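Local coordinates for protein putative oxidoreductase (PDB 3FHL) that probably works as a nucleotide-dependent oxidoreductase of the Gfo/Idh/MocA family, with an NAD-binding Rossmann domain and a C-terminal alpha/beta domain, at residues A11-S16 against E46-A51; E59-P64 against A82-E87; T77-A82 against T102-E107; S151-Y156 against Y177-H182; G202-R205 against D211-F214. All coordinates share one frame; numbering follows the deposited sequence.

Contact 1: A11-S16 against E46-A51; sequences AAFGMS and ERYPQA
In the Rossmann domain, F13 in the loop after strand 6-10 meets Y48 in the loop before strand 52-54. The two rings touch rim to rim. The closest atoms are F13 CZ and Y48 CE2, 3.6 Å apart, and F13 CE1 lies 3.7 Å from the same Y48 CE2. The planes are turned 89° against each other, and the centroids are 5.9 Å apart. Neither ring lies over the face of the other, so this is not a T-shaped stack. F13 has CG anti to the backbone N (chi1 -155°), which sends its ring off the loop toward Y48. This loop joins strand 6-10 to helix 15-27, with G14 as N-cap. In Rossmann folds the same turn usually approaches the dinucleotide. F13 also packs on I36 and L43. Y48 reaches back over helix 15-27, touching A22, P23 and S26. Its OH sits 3.1 Å above the plane of the R47 guanidinium, over the centre of that group. The backbone of Y48 starts a type I turn, closed by a bond of 3.2 Å from A51 N to Y48 O.

Contact 2: E59-P64 against A82-E87; sequences ELTEDP and AGMALE
T61 of segment 59-64 packs against M84 and A85, joining the short helix 58-61 to helix 78-87. Both belong to the Rossmann domain. Helix 58-61 lies in the crossover from the edge strand 52-54 to the inner strand 68-71, and helix 78-87 follows that inner strand. Along the first segment, E59 comes first and bonds through OE2 to S56 OG. L60 turns to the sheet, where it packs on K35 and V37. T61 then faces the second helix, and its CA comes within 5.2 Å of A85 CA. The small side chain of A85 is consistent with so close an approach. T61 CG2 is the main probe. It lies 3.7 Å from A85 CA, 3.8 Å from A85 N and 4.0 Å from A85 CB, so it rests on the backbone of the helix as much as on the methyl. The hydroxyl branch takes the place between the backbone N and the carbonyl carbon (chi1 60°). There T61 OG1 hydrogen-bonds to K58 O one turn back, which helps to hold this rotation, with CG2 turned to helix 78-87. After T61 the helix has ended. D63 N still bonds to L60 O at 3.2 Å, and the D63 carboxylate makes a salt bridge with K35. On the other helix, M84 is extended to SD and then bends at chi3 (60°). That bend carries its methyl across the threonine at about a right angle, with M84 CE 3.8 Å from T61 OG1.

Contact 3: T77-A82 against T102-E107; sequences THYEYA and TKQGEE
Y79 is held by two residues of helix 102-115: Q104 lies over one face of its ring and E107 takes its hydroxyl. The Q104 side chain lies flat on the ring. Its CG is 3.7 Å from the centroid of the Y79 ring and almost straight above it, a CH-pi contact. Beyond CG the chain stays extended, so the amide spreads over the same face. Ring and amide planes are only 7° apart and stacked, with Q104 NE2 3.5 Å from Y79 CD2. The amide oxygen lies at the root of the ring, beside the CB-CG bond, with Q104 OE1 3.7 Å from Y79 CB. That oxygen is also bonded to S100 OG, which helps to set which way the amide is turned. Helices 78-87 and 102-115 are successive helices of the Rossmann domain, each leading into a strand of the parallel sheet. Their side chains bridge the groove between them toward the protein surface, while L108 packs beneath, against Y79 and A82. Y79 has CG anti to the backbone N (chi1 164°), and this turns the ring across the groove toward helix 102-115. E107 is extended as well and brings its carboxylate to the phenol end. Y79 OH donates to E107 OE1 at 2.7 Å, on the syn side and 31° out of the carboxylate plane. E107 OE2 is 3.1 Å from Y79 OH.

Contact 4: S151-Y156 against Y177-H182; sequences STFARY and YNLGSH
L179 fits against F153 of strand 146-154 and R155 just beyond its end, both of which point to the second segment. That segment begins at Y177, whose ring meets that of Y342. Its carbonyl O accepts a bond of 2.8 Å from S181 OG, with the hydroxyl lying almost straight out from the C=O (169°). Next in the contact is L179, at the join of helices 175-178 and 180-191. Its CG is anti to the carbonyl carbon (chi1 -67°), and its two methyls divide the work. L179 CD1 lies 3.8 Å from F153 CB and also sits over the centre of the R155 guanidinium, 3.9 Å from R155 CZ. L179 CD2 touches R155 NH2 at 3.8 Å and F153 CD2 at 4.0 Å. The arginine and the leucine come from opposite directions, and the leucine methyl lies on one face of the flat cation. This is helix-on-sheet packing of the C-terminal alpha/beta domain: strand 146-154 lies between strands 228-234 and 244-248, and helix 180-191 packs on it, with L183 against S151 and F153. F153 is also in a cation-pi contact with R243. S181 follows G180, and its OG bonds to K96 of the EKP sequence, a family signature, in the Rossmann half. H182 comes last. Its CB approaches the edge of the F153 ring, 4.4 Å from F153 CE2.

Contact 5: G202-R205 against D211-F214; sequences GILR and DDYF
The D212 carboxylate is gripped by the backbone and side chain of the loop at L204 and R205. This is the tight part. L204 N gives D212 OD1 a bond of 2.7 Å, nearly straight at 170° and on the syn lone pair. D212 OD2 accepts twice more, from R205 N at 3.2 Å and from R205 NE at 2.9 Å. The second bond is a salt bridge. NE comes from above the carboxylate plane, 37° out of it, while D212 OD2 lies at the edge of the guanidinium. D212 has CG between its backbone N and carbonyl carbon (chi1 55°), which brings the carboxylate to the backbone N-H groups of that loop. A water also reaches this end, bridging R205 NH2 and D212 OD2, 2.8 Å from D212 OD2. Beside it, D212 and Y213 both face G202 in a classic beta bulge. D212 N bonds to G202 O at 2.9 Å, and G202 N to Y213 O at 3.0 Å. L204 CD1 packs on Y213 CB at 3.6 Å. The looser part is at I203, which is exposed. Its side chain makes van der Waals contact alone, with I203 CG1 3.8 Å from D211 N. Y213 OH bonds to E148 of the second subunit. The contact sits where strands 194-202 and 213-221 join in the large mixed sheet, and D211 ties it to T176 of helix 175-178 and Y342 of helix 328-347.

In the fold
Contacts 1, 2 and 3 lie in the Rossmann domain, contacts 4 and 5 in the C-terminal domain. Contacts 2 and 3 share helix 78-87 and A82. One is a small buried apolar patch; the other lies at the surface and adds a hydrogen bond and an amide stack. Contact 1, partly buried, joins two loops by aromatic rims and touches contact 2 where A11 meets L60. Contacts 4 and 5, both partly buried, reach the same mixed sheet, with centres about 12 Å apart, and meet through G180 and F214. Contact 4 relies on apolar groups and a flat cation. Contact 5, at the subunit interface, relies on charge and backbone bonds.

Contact 1: A11-S16 against E46-A51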
# COMPACT_ATOMS: atom_id res chain seq x y z
N ALA C 11 -31.49 -4.90 -23.03
CA ALA C 11 -32.31 -3.74 -22.65
C ALA C 11 -31.82 -2.39 -23.18
O ALA C 11 -32.59 -1.44 -23.22
CB ALA C 11 -32.48 -3.68 -21.13
N ALA C 12 -30.55 -2.30 -23.60
CA ALA C 12 -30.01 -1.05 -24.14
C ALA C 12 -28.82 -1.27 -25.08
O ALA C 12 -28.03 -2.20 -24.90
CB ALA C 12 -29.62 -0.08 -23.00
N PHE C 13 -28.71 -0.42 -26.09
CA PHE C 13 -27.55 -0.46 -26.98
C PHE C 13 -26.68 0.80 -26.81
O PHE C 13 -26.16 1.35 -27.79
CB PHE C 13 -27.98 -0.69 -28.43
CG PHE C 13 -26.92 -1.32 -29.30
CD1 PHE C 13 -26.49 -2.62 -29.06
CD2 PHE C 13 -26.38 -0.62 -30.38
CE1 PHE C 13 -25.52 -3.22 -29.88
CE2 PHE C 13 -25.41 -1.20 -31.20
CZ PHE C 13 -24.98 -2.51 -30.95
N GLY C 14 -26.50 1.23 -25.56
CA GLY C 14 -25.52 2.26 -25.23
C GLY C 14 -24.14 1.62 -25.15
O GLY C 14 -23.95 0.52 -25.68
N MET C 15 -23.19 2.29 -24.50
CA MET C 15 -21.81 1.79 -24.44
C MET C 15 -21.73 0.37 -23.88
O MET C 15 -21.13 -0.50 -24.51
CB MET C 15 -20.89 2.72 -23.62
CG MET C 15 -19.41 2.23 -23.48
SD MET C 15 -19.04 0.92 -22.24
CE MET C 15 -19.75 1.59 -20.74
N SER C 16 -22.32 0.15 -22.70
CA SER C 16 -22.28 -1.16 -22.05
C SER C 16 -22.82 -2.26 -22.97
O SER C 16 -22.24 -3.35 -23.05
CB SER C 16 -23.04 -1.15 -20.73
OG SER C 16 -24.44 -1.07 -20.95
N GLU C 46 -26.06 -2.48 -38.17
CA GLU C 46 -24.78 -2.61 -38.88
C GLU C 46 -24.02 -3.88 -38.48
O GLU C 46 -23.50 -4.59 -39.33
CB GLU C 46 -23.92 -1.36 -38.64
CG GLU C 46 -22.73 -1.18 -39.62
CD GLU C 46 -23.09 -0.41 -40.90
OE1 GLU C 46 -24.18 0.21 -40.97
OE2 GLU C 46 -22.27 -0.41 -41.83
N ARG C 47 -23.97 -4.18 -37.18
CA ARG C 47 -23.18 -5.31 -36.70
C ARG C 47 -24.01 -6.54 -36.32
O ARG C 47 -23.51 -7.67 -36.34
CB ARG C 47 -22.28 -4.90 -35.54
CG ARG C 47 -21.02 -5.72 -35.46
CD ARG C 47 -20.25 -5.39 -34.22
NE ARG C 47 -19.82 -6.61 -33.54
CZ ARG C 47 -19.07 -6.63 -32.44
NH1 ARG C 47 -18.67 -5.48 -31.90
NH2 ARG C 47 -18.74 -7.78 -31.88
N TYR C 48 -25.27 -6.33 -35.98
CA TYR C 48 -26.14 -7.43 -35.59
C TYR C 48 -27.41 -7.42 -36.43
O TYR C 48 -28.49 -7.17 -35.90
CB TYR C 48 -26.47 -7.34 -34.09
CG TYR C 48 -25.25 -7.17 -33.23
CD1 TYR C 48 -24.36 -8.23 -33.04
CD2 TYR C 48 -24.96 -5.95 -32.61
CE1 TYR C 48 -23.22 -8.09 -32.26
CE2 TYR C 48 -23.80 -5.79 -31.82
CZ TYR C 48 -22.94 -6.88 -31.66
OH TYR C 48 -21.81 -6.77 -30.89
N PRO C 49 -27.29 -7.70 -37.75
CA PRO C 49 -28.45 -7.49 -38.62
C PRO C 49 -29.56 -8.54 -38.45
O PRO C 49 -30.65 -8.36 -39.00
CB PRO C 49 -27.84 -7.57 -40.03
CG PRO C 49 -26.68 -8.48 -39.88
CD PRO C 49 -26.14 -8.26 -38.49
N GLN C 50 -29.28 -9.61 -37.70
CA GLN C 50 -30.23 -10.70 -37.47
C GLN C 50 -31.00 -10.52 -36.16
O GLN C 50 -31.92 -11.29 -35.86
CB GLN C 50 -29.50 -12.05 -37.46
CG GLN C 50 -29.11 -12.58 -38.83
CD GLN C 50 -28.29 -13.86 -38.75
OE1 GLN C 50 -27.11 -13.83 -38.39
NE2 GLN C 50 -28.91 -14.99 -39.08
N ALA C 51 -30.60 -9.52 -35.37
CA ALA C 51 -31.32 -9.17 -34.15
C ALA C 51 -32.55 -8.36 -34.52
O ALA C 51 -32.59 -7.73 -35.58
CB ALA C 51 -30.42 -8.35 -33.22

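Contact 2: E59-P64 against A82-E87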
# COMPACT_ATOMS: atom_id res chain seq x y z
N GLU C 59 -41.64 -4.66 -24.45
CA GLU C 59 -41.59 -5.59 -25.58
C GLU C 59 -40.60 -6.75 -25.39
O GLU C 59 -40.68 -7.76 -26.09
CB GLU C 59 -41.31 -4.84 -26.89
CG GLU C 59 -42.50 -4.04 -27.37
CD GLU C 59 -42.15 -3.12 -28.52
OE1 GLU C 59 -42.16 -3.57 -29.69
OE2 GLU C 59 -41.88 -1.93 -28.25
N LEU C 60 -39.68 -6.60 -24.43
CA LEU C 60 -38.85 -7.73 -24.03
C LEU C 60 -39.58 -8.58 -23.03
O LEU C 60 -39.60 -9.81 -23.16
CB LEU C 60 -37.52 -7.29 -23.39
CG LEU C 60 -36.50 -6.54 -24.25
CD1 LEU C 60 -35.19 -6.37 -23.45
CD2 LEU C 60 -36.27 -7.26 -25.54
N THR C 61 -40.15 -7.95 -22.01
CA THR C 61 -40.76 -8.69 -20.90
C THR C 61 -42.03 -9.43 -21.33
O THR C 61 -42.38 -10.47 -20.76
CB THR C 61 -41.08 -7.80 -19.67
OG1 THR C 61 -41.99 -6.76 -20.04
CG2 THR C 61 -39.82 -7.17 -19.12
N GLU C 62 -42.70 -8.90 -22.35
CA GLU C 62 -43.94 -9.51 -22.84
C GLU C 62 -43.70 -10.53 -23.96
O GLU C 62 -44.66 -11.15 -24.43
CB GLU C 62 -44.91 -8.45 -23.31
CG GLU C 62 -45.61 -7.71 -22.18
CD GLU C 62 -46.51 -6.58 -22.69
OE1 GLU C 62 -46.46 -6.26 -23.90
OE2 GLU C 62 -47.25 -6.01 -21.87
N ASP C 63 -42.45 -10.68 -24.37
CA ASP C 63 -42.11 -11.62 -25.43
C ASP C 63 -42.07 -13.05 -24.87
O ASP C 63 -41.19 -13.37 -24.07
CB ASP C 63 -40.78 -11.23 -26.06
CG ASP C 63 -40.44 -12.06 -27.29
OD1 ASP C 63 -40.79 -13.25 -27.37
OD2 ASP C 63 -39.79 -11.51 -28.20
N PRO C 64 -43.01 -13.92 -25.31
CA PRO C 64 -43.13 -15.27 -24.72
C PRO C 64 -42.00 -16.22 -25.10
O PRO C 64 -41.89 -17.29 -24.51
CB PRO C 64 -44.46 -15.78 -25.32
CG PRO C 64 -44.55 -15.10 -26.63
CD PRO C 64 -44.00 -13.71 -26.39
N ALA C 82 -35.74 -4.87 -13.63
CA ALA C 82 -35.45 -6.26 -13.22
C ALA C 82 -36.67 -6.92 -12.60
O ALA C 82 -36.87 -8.12 -12.78
CB ALA C 82 -34.26 -6.33 -12.26
N GLY C 83 -37.46 -6.14 -11.86
CA GLY C 83 -38.70 -6.62 -11.26
C GLY C 83 -39.75 -7.00 -12.29
O GLY C 83 -40.40 -8.04 -12.17
N MET C 84 -39.92 -6.14 -13.30
CA MET C 84 -40.84 -6.38 -14.41
C MET C 84 -40.47 -7.64 -15.17
O MET C 84 -41.34 -8.45 -15.51
CB MET C 84 -40.81 -5.21 -15.39
CG MET C 84 -41.77 -4.06 -15.09
SD MET C 84 -41.58 -2.78 -16.35
CE MET C 84 -42.01 -3.67 -17.85
N ALA C 85 -39.17 -7.81 -15.43
CA ALA C 85 -38.66 -8.98 -16.14
C ALA C 85 -38.86 -10.27 -15.37
O ALA C 85 -39.22 -11.30 -15.96
CB ALA C 85 -37.19 -8.78 -16.51
N LEU C 86 -38.66 -10.23 -14.06
CA LEU C 86 -38.85 -11.40 -13.20
C LEU C 86 -40.33 -11.76 -13.07
O LEU C 86 -40.69 -12.94 -13.09
CB LEU C 86 -38.25 -11.18 -11.81
CG LEU C 86 -36.72 -11.20 -11.68
CD1 LEU C 86 -36.32 -10.71 -10.29
CD2 LEU C 86 -36.14 -12.57 -11.97
N GLU C 87 -41.18 -10.75 -12.92
CA GLU C 87 -42.63 -10.96 -12.79
C GLU C 87 -43.16 -11.60 -14.07
O GLU C 87 -44.00 -12.50 -14.02
CB GLU C 87 -43.36 -9.65 -12.48
CG GLU C 87 -44.60 -9.82 -11.62
CD GLU C 87 -44.27 -10.20 -10.18
OE1 GLU C 87 -43.85 -9.32 -9.40
OE2 GLU C 87 -44.43 -11.40 -9.83

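Contact 3: T77-A82 against T102-E107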
# COMPACT_ATOMS: atom_id res chain seq x y z
N THR C 77 -33.62 2.93 -13.47
CA THR C 77 -34.60 1.94 -13.90
C THR C 77 -34.37 0.53 -13.35
O THR C 77 -35.29 -0.28 -13.37
CB THR C 77 -34.71 1.86 -15.44
OG1 THR C 77 -33.50 1.31 -15.98
CG2 THR C 77 -34.97 3.23 -16.06
N HIS C 78 -33.17 0.24 -12.84
CA HIS C 78 -32.72 -1.15 -12.63
C HIS C 78 -33.59 -2.02 -11.73
O HIS C 78 -33.87 -3.16 -12.06
CB HIS C 78 -31.25 -1.22 -12.22
CG HIS C 78 -30.29 -0.98 -13.34
ND1 HIS C 78 -28.96 -1.35 -13.27
CD2 HIS C 78 -30.47 -0.42 -14.56
CE1 HIS C 78 -28.36 -1.01 -14.40
NE2 HIS C 78 -29.25 -0.45 -15.20
N TYR C 79 -34.03 -1.47 -10.60
CA TYR C 79 -34.96 -2.18 -9.72
C TYR C 79 -36.30 -2.45 -10.43
O TYR C 79 -36.78 -3.58 -10.42
CB TYR C 79 -35.19 -1.39 -8.43
CG TYR C 79 -36.39 -1.82 -7.62
CD1 TYR C 79 -36.40 -3.03 -6.93
CD2 TYR C 79 -37.53 -1.00 -7.55
CE1 TYR C 79 -37.51 -3.41 -6.18
CE2 TYR C 79 -38.64 -1.38 -6.80
CZ TYR C 79 -38.62 -2.58 -6.11
OH TYR C 79 -39.71 -2.95 -5.38
N GLU C 80 -36.87 -1.41 -11.05
CA GLU C 80 -38.17 -1.51 -11.71
C GLU C 80 -38.10 -2.49 -12.87
O GLU C 80 -38.95 -3.37 -13.00
CB GLU C 80 -38.65 -0.13 -12.21
CG GLU C 80 -40.09 -0.11 -12.75
CD GLU C 80 -40.42 1.14 -13.60
OE1 GLU C 80 -39.76 2.19 -13.46
OE2 GLU C 80 -41.36 1.05 -14.41
N TYR C 81 -37.06 -2.34 -13.69
CA TYR C 81 -36.88 -3.13 -14.91
C TYR C 81 -36.58 -4.61 -14.63
O TYR C 81 -37.14 -5.49 -15.30
CB TYR C 81 -35.80 -2.49 -15.80
CG TYR C 81 -36.31 -1.34 -16.65
CD1 TYR C 81 -37.45 -0.60 -16.27
CD2 TYR C 81 -35.64 -0.97 -17.82
CE1 TYR C 81 -37.91 0.46 -17.05
CE2 TYR C 81 -36.10 0.10 -18.61
CZ TYR C 81 -37.23 0.81 -18.22
OH TYR C 81 -37.69 1.86 -18.99
N ALA C 82 -35.74 -4.87 -13.63
CA ALA C 82 -35.45 -6.26 -13.22
C ALA C 82 -36.67 -6.92 -12.60
O ALA C 82 -36.87 -8.12 -12.78
CB ALA C 82 -34.26 -6.33 -12.26
N THR C 102 -30.53 -1.39 -0.76
CA THR C 102 -30.31 -2.78 -0.35
C THR C 102 -31.61 -3.56 -0.17
O THR C 102 -31.70 -4.73 -0.54
CB THR C 102 -29.46 -2.83 0.95
OG1 THR C 102 -28.18 -2.23 0.71
CG2 THR C 102 -29.24 -4.27 1.44
N LYS C 103 -32.63 -2.88 0.38
CA LYS C 103 -33.96 -3.46 0.59
C LYS C 103 -34.62 -3.89 -0.73
O LYS C 103 -35.25 -4.94 -0.79
CB LYS C 103 -34.84 -2.44 1.33
CG LYS C 103 -36.10 -3.01 1.95
CD LYS C 103 -36.85 -1.93 2.71
CE LYS C 103 -38.08 -2.49 3.42
NZ LYS C 103 -38.75 -1.45 4.27
N GLN C 104 -34.46 -3.06 -1.76
CA GLN C 104 -34.93 -3.35 -3.12
C GLN C 104 -34.22 -4.56 -3.71
O GLN C 104 -34.83 -5.40 -4.39
CB GLN C 104 -34.67 -2.15 -4.01
CG GLN C 104 -35.65 -0.99 -3.87
CD GLN C 104 -35.29 0.16 -4.80
OE1 GLN C 104 -34.16 0.24 -5.30
NE2 GLN C 104 -36.24 1.04 -5.05
N GLY C 105 -32.91 -4.65 -3.46
CA GLY C 105 -32.10 -5.77 -3.89
C GLY C 105 -32.50 -7.07 -3.22
O GLY C 105 -32.65 -8.10 -3.88
N GLU C 106 -32.69 -7.02 -1.90
CA GLU C 106 -33.17 -8.20 -1.16
C GLU C 106 -34.55 -8.65 -1.65
O GLU C 106 -34.82 -9.86 -1.72
CB GLU C 106 -33.17 -7.94 0.35
CG GLU C 106 -31.77 -7.82 0.94
CD GLU C 106 -31.74 -7.47 2.43
OE1 GLU C 106 -32.67 -6.77 2.91
OE2 GLU C 106 -30.78 -7.89 3.11
N GLU C 107 -35.40 -7.69 -2.01
CA GLU C 107 -36.73 -7.98 -2.57
C GLU C 107 -36.66 -8.73 -3.91
O GLU C 107 -37.39 -9.70 -4.11
CB GLU C 107 -37.53 -6.68 -2.73
CG GLU C 107 -38.99 -6.89 -3.13
CD GLU C 107 -39.66 -5.63 -3.62
OE1 GLU C 107 -39.17 -4.52 -3.29
OE2 GLU C 107 -40.67 -5.73 -4.34

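Contact 4: S151-Y156 against Y177-H182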
# COMPACT_ATOMS: atom_id res chain seq x y z
N SER C 151 -4.12 -5.70 -3.89
CA SER C 151 -4.77 -5.49 -5.17
C SER C 151 -5.04 -3.99 -5.31
O SER C 151 -5.69 -3.39 -4.47
CB SER C 151 -6.07 -6.33 -5.24
OG SER C 151 -6.90 -5.97 -6.32
N THR C 152 -4.52 -3.39 -6.38
CA THR C 152 -4.56 -1.94 -6.54
C THR C 152 -4.89 -1.52 -7.96
O THR C 152 -4.33 -2.08 -8.90
CB THR C 152 -3.15 -1.32 -6.23
OG1 THR C 152 -2.75 -1.70 -4.91
CG2 THR C 152 -3.13 0.23 -6.37
N PHE C 153 -5.79 -0.55 -8.12
CA PHE C 153 -5.93 0.17 -9.39
C PHE C 153 -5.23 1.53 -9.36
O PHE C 153 -5.74 2.51 -8.81
CB PHE C 153 -7.40 0.37 -9.78
CG PHE C 153 -8.02 -0.80 -10.49
CD1 PHE C 153 -7.39 -1.40 -11.57
CD2 PHE C 153 -9.28 -1.27 -10.09
CE1 PHE C 153 -7.99 -2.47 -12.24
CE2 PHE C 153 -9.88 -2.35 -10.75
CZ PHE C 153 -9.23 -2.95 -11.82
N ALA C 154 -4.06 1.58 -9.99
CA ALA C 154 -3.26 2.78 -10.06
C ALA C 154 -3.63 3.59 -11.29
O ALA C 154 -3.61 3.09 -12.42
CB ALA C 154 -1.80 2.39 -10.10
N ARG C 155 -3.98 4.85 -11.08
CA ARG C 155 -4.30 5.73 -12.19
C ARG C 155 -3.61 7.07 -11.99
O ARG C 155 -3.15 7.38 -10.90
CB ARG C 155 -5.82 5.93 -12.30
CG ARG C 155 -6.60 4.66 -12.64
CD ARG C 155 -8.00 4.97 -13.17
NE ARG C 155 -8.65 3.78 -13.73
CZ ARG C 155 -9.94 3.70 -14.05
NH1 ARG C 155 -10.75 4.74 -13.87
NH2 ARG C 155 -10.41 2.57 -14.56
N TYR C 156 -3.52 7.86 -13.05
CA TYR C 156 -2.97 9.19 -12.94
C TYR C 156 -3.77 10.16 -13.81
O TYR C 156 -3.60 10.18 -15.03
CB TYR C 156 -1.46 9.24 -13.29
CG TYR C 156 -0.89 10.64 -13.14
CD1 TYR C 156 -0.69 11.19 -11.87
CD2 TYR C 156 -0.60 11.42 -14.25
CE1 TYR C 156 -0.20 12.48 -11.73
CE2 TYR C 156 -0.12 12.71 -14.12
CZ TYR C 156 0.08 13.24 -12.85
OH TYR C 156 0.55 14.52 -12.70
N TYR C 177 -16.66 3.32 -4.64
CA TYR C 177 -17.77 2.66 -5.34
C TYR C 177 -17.35 2.17 -6.72
O TYR C 177 -17.49 0.99 -7.01
CB TYR C 177 -18.99 3.59 -5.48
CG TYR C 177 -19.98 3.50 -4.34
CD1 TYR C 177 -20.05 4.51 -3.38
CD2 TYR C 177 -20.85 2.41 -4.23
CE1 TYR C 177 -20.97 4.44 -2.32
CE2 TYR C 177 -21.77 2.33 -3.17
CZ TYR C 177 -21.82 3.35 -2.22
OH TYR C 177 -22.71 3.30 -1.17
N ASN C 178 -16.82 3.07 -7.56
CA ASN C 178 -16.53 2.74 -8.95
C ASN C 178 -15.49 1.64 -9.16
O ASN C 178 -15.73 0.71 -9.92
CB ASN C 178 -16.17 4.01 -9.74
CG ASN C 178 -17.38 4.92 -9.96
OD1 ASN C 178 -18.49 4.45 -10.21
ND2 ASN C 178 -17.15 6.22 -9.88
N LEU C 179 -14.34 1.74 -8.49
CA LEU C 179 -13.29 0.74 -8.67
C LEU C 179 -13.20 -0.21 -7.50
O LEU C 179 -12.82 -1.36 -7.67
CB LEU C 179 -11.92 1.40 -8.90
CG LEU C 179 -11.76 2.16 -10.22
CD1 LEU C 179 -10.34 2.65 -10.34
CD2 LEU C 179 -12.13 1.28 -11.40
N GLY C 180 -13.52 0.28 -6.31
CA GLY C 180 -13.49 -0.55 -5.12
C GLY C 180 -14.44 -1.72 -5.18
O GLY C 180 -14.09 -2.80 -4.69
N SER C 181 -15.62 -1.53 -5.77
CA SER C 181 -16.57 -2.63 -5.98
C SER C 181 -15.89 -3.82 -6.67
O SER C 181 -15.99 -4.94 -6.19
CB SER C 181 -17.81 -2.18 -6.77
OG SER C 181 -17.44 -1.63 -8.03
N HIS C 182 -15.16 -3.56 -7.75
CA HIS C 182 -14.46 -4.64 -8.47
C HIS C 182 -13.42 -5.36 -7.61
O HIS C 182 -13.33 -6.58 -7.66
CB HIS C 182 -13.77 -4.11 -9.74
CG HIS C 182 -14.69 -3.50 -10.74
ND1 HIS C 182 -15.56 -4.25 -11.50
CD2 HIS C 182 -14.85 -2.21 -11.13
CE1 HIS C 182 -16.23 -3.44 -12.31
NE2 HIS C 182 -15.82 -2.21 -12.10

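Contact 5: G202-R205 against D211-F214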
# COMPACT_ATOMS: atom_id res chain seq x y z
N GLY C 202 -9.54 9.50 0.59
CA GLY C 202 -9.10 10.86 0.42
C GLY C 202 -9.66 11.51 -0.81
O GLY C 202 -10.08 10.84 -1.76
N ILE C 203 -9.71 12.84 -0.77
CA ILE C 203 -9.85 13.64 -1.97
C ILE C 203 -8.53 14.38 -2.08
O ILE C 203 -8.29 15.37 -1.38
CB ILE C 203 -11.05 14.62 -1.93
CG1 ILE C 203 -12.35 13.87 -1.65
CG2 ILE C 203 -11.14 15.35 -3.27
CD1 ILE C 203 -13.53 14.74 -1.22
N LEU C 204 -7.67 13.87 -2.95
CA LEU C 204 -6.29 14.30 -2.99
C LEU C 204 -6.09 15.37 -4.07
O LEU C 204 -5.11 16.12 -4.03
CB LEU C 204 -5.37 13.10 -3.25
CG LEU C 204 -5.49 11.85 -2.37
CD1 LEU C 204 -4.40 10.86 -2.80
CD2 LEU C 204 -5.38 12.16 -0.88
N ARG C 205 -7.02 15.44 -5.01
CA ARG C 205 -6.90 16.37 -6.13
C ARG C 205 -7.62 17.67 -5.84
O ARG C 205 -8.70 17.68 -5.24
CB ARG C 205 -7.41 15.75 -7.44
CG ARG C 205 -6.61 14.51 -7.87
CD ARG C 205 -7.24 13.77 -9.04
NE ARG C 205 -8.65 13.43 -8.82
CZ ARG C 205 -9.47 13.03 -9.79
NH1 ARG C 205 -9.03 12.89 -11.03
NH2 ARG C 205 -10.73 12.76 -9.50
N ASP C 211 -14.32 11.02 -3.31
CA ASP C 211 -13.04 10.35 -3.04
C ASP C 211 -12.35 9.89 -4.32
O ASP C 211 -12.99 9.38 -5.26
CB ASP C 211 -13.20 9.21 -2.02
CG ASP C 211 -14.08 8.07 -2.52
OD1 ASP C 211 -15.31 8.25 -2.56
OD2 ASP C 211 -13.55 6.99 -2.86
N ASP C 212 -11.05 10.13 -4.37
CA ASP C 212 -10.22 9.74 -5.50
C ASP C 212 -9.02 8.94 -5.01
O ASP C 212 -8.02 8.80 -5.71
CB ASP C 212 -9.80 10.96 -6.34
CG ASP C 212 -9.11 12.06 -5.52
OD1 ASP C 212 -8.56 11.77 -4.44
OD2 ASP C 212 -9.09 13.23 -5.97
N TYR C 213 -9.15 8.42 -3.79
CA TYR C 213 -8.13 7.58 -3.19
C TYR C 213 -8.83 6.72 -2.15
O TYR C 213 -9.61 7.24 -1.35
CB TYR C 213 -7.07 8.44 -2.46
CG TYR C 213 -6.09 7.63 -1.65
CD1 TYR C 213 -4.88 7.22 -2.20
CD2 TYR C 213 -6.38 7.24 -0.33
CE1 TYR C 213 -3.99 6.46 -1.48
CE2 TYR C 213 -5.49 6.47 0.40
CZ TYR C 213 -4.29 6.10 -0.19
OH TYR C 213 -3.38 5.34 0.49
N PHE C 214 -8.50 5.44 -2.11
CA PHE C 214 -8.90 4.62 -0.96
C PHE C 214 -7.83 3.61 -0.65
O PHE C 214 -7.11 3.17 -1.54
CB PHE C 214 -10.29 3.98 -1.16
CG PHE C 214 -10.35 2.90 -2.22
CD1 PHE C 214 -9.85 1.61 -1.98
CD2 PHE C 214 -10.92 3.16 -3.45
CE1 PHE C 214 -9.90 0.63 -2.95
CE2 PHE C 214 -10.99 2.18 -4.42
CZ PHE C 214 -10.47 0.91 -4.17
O HOH W 1 -11.78 13.71 -6.56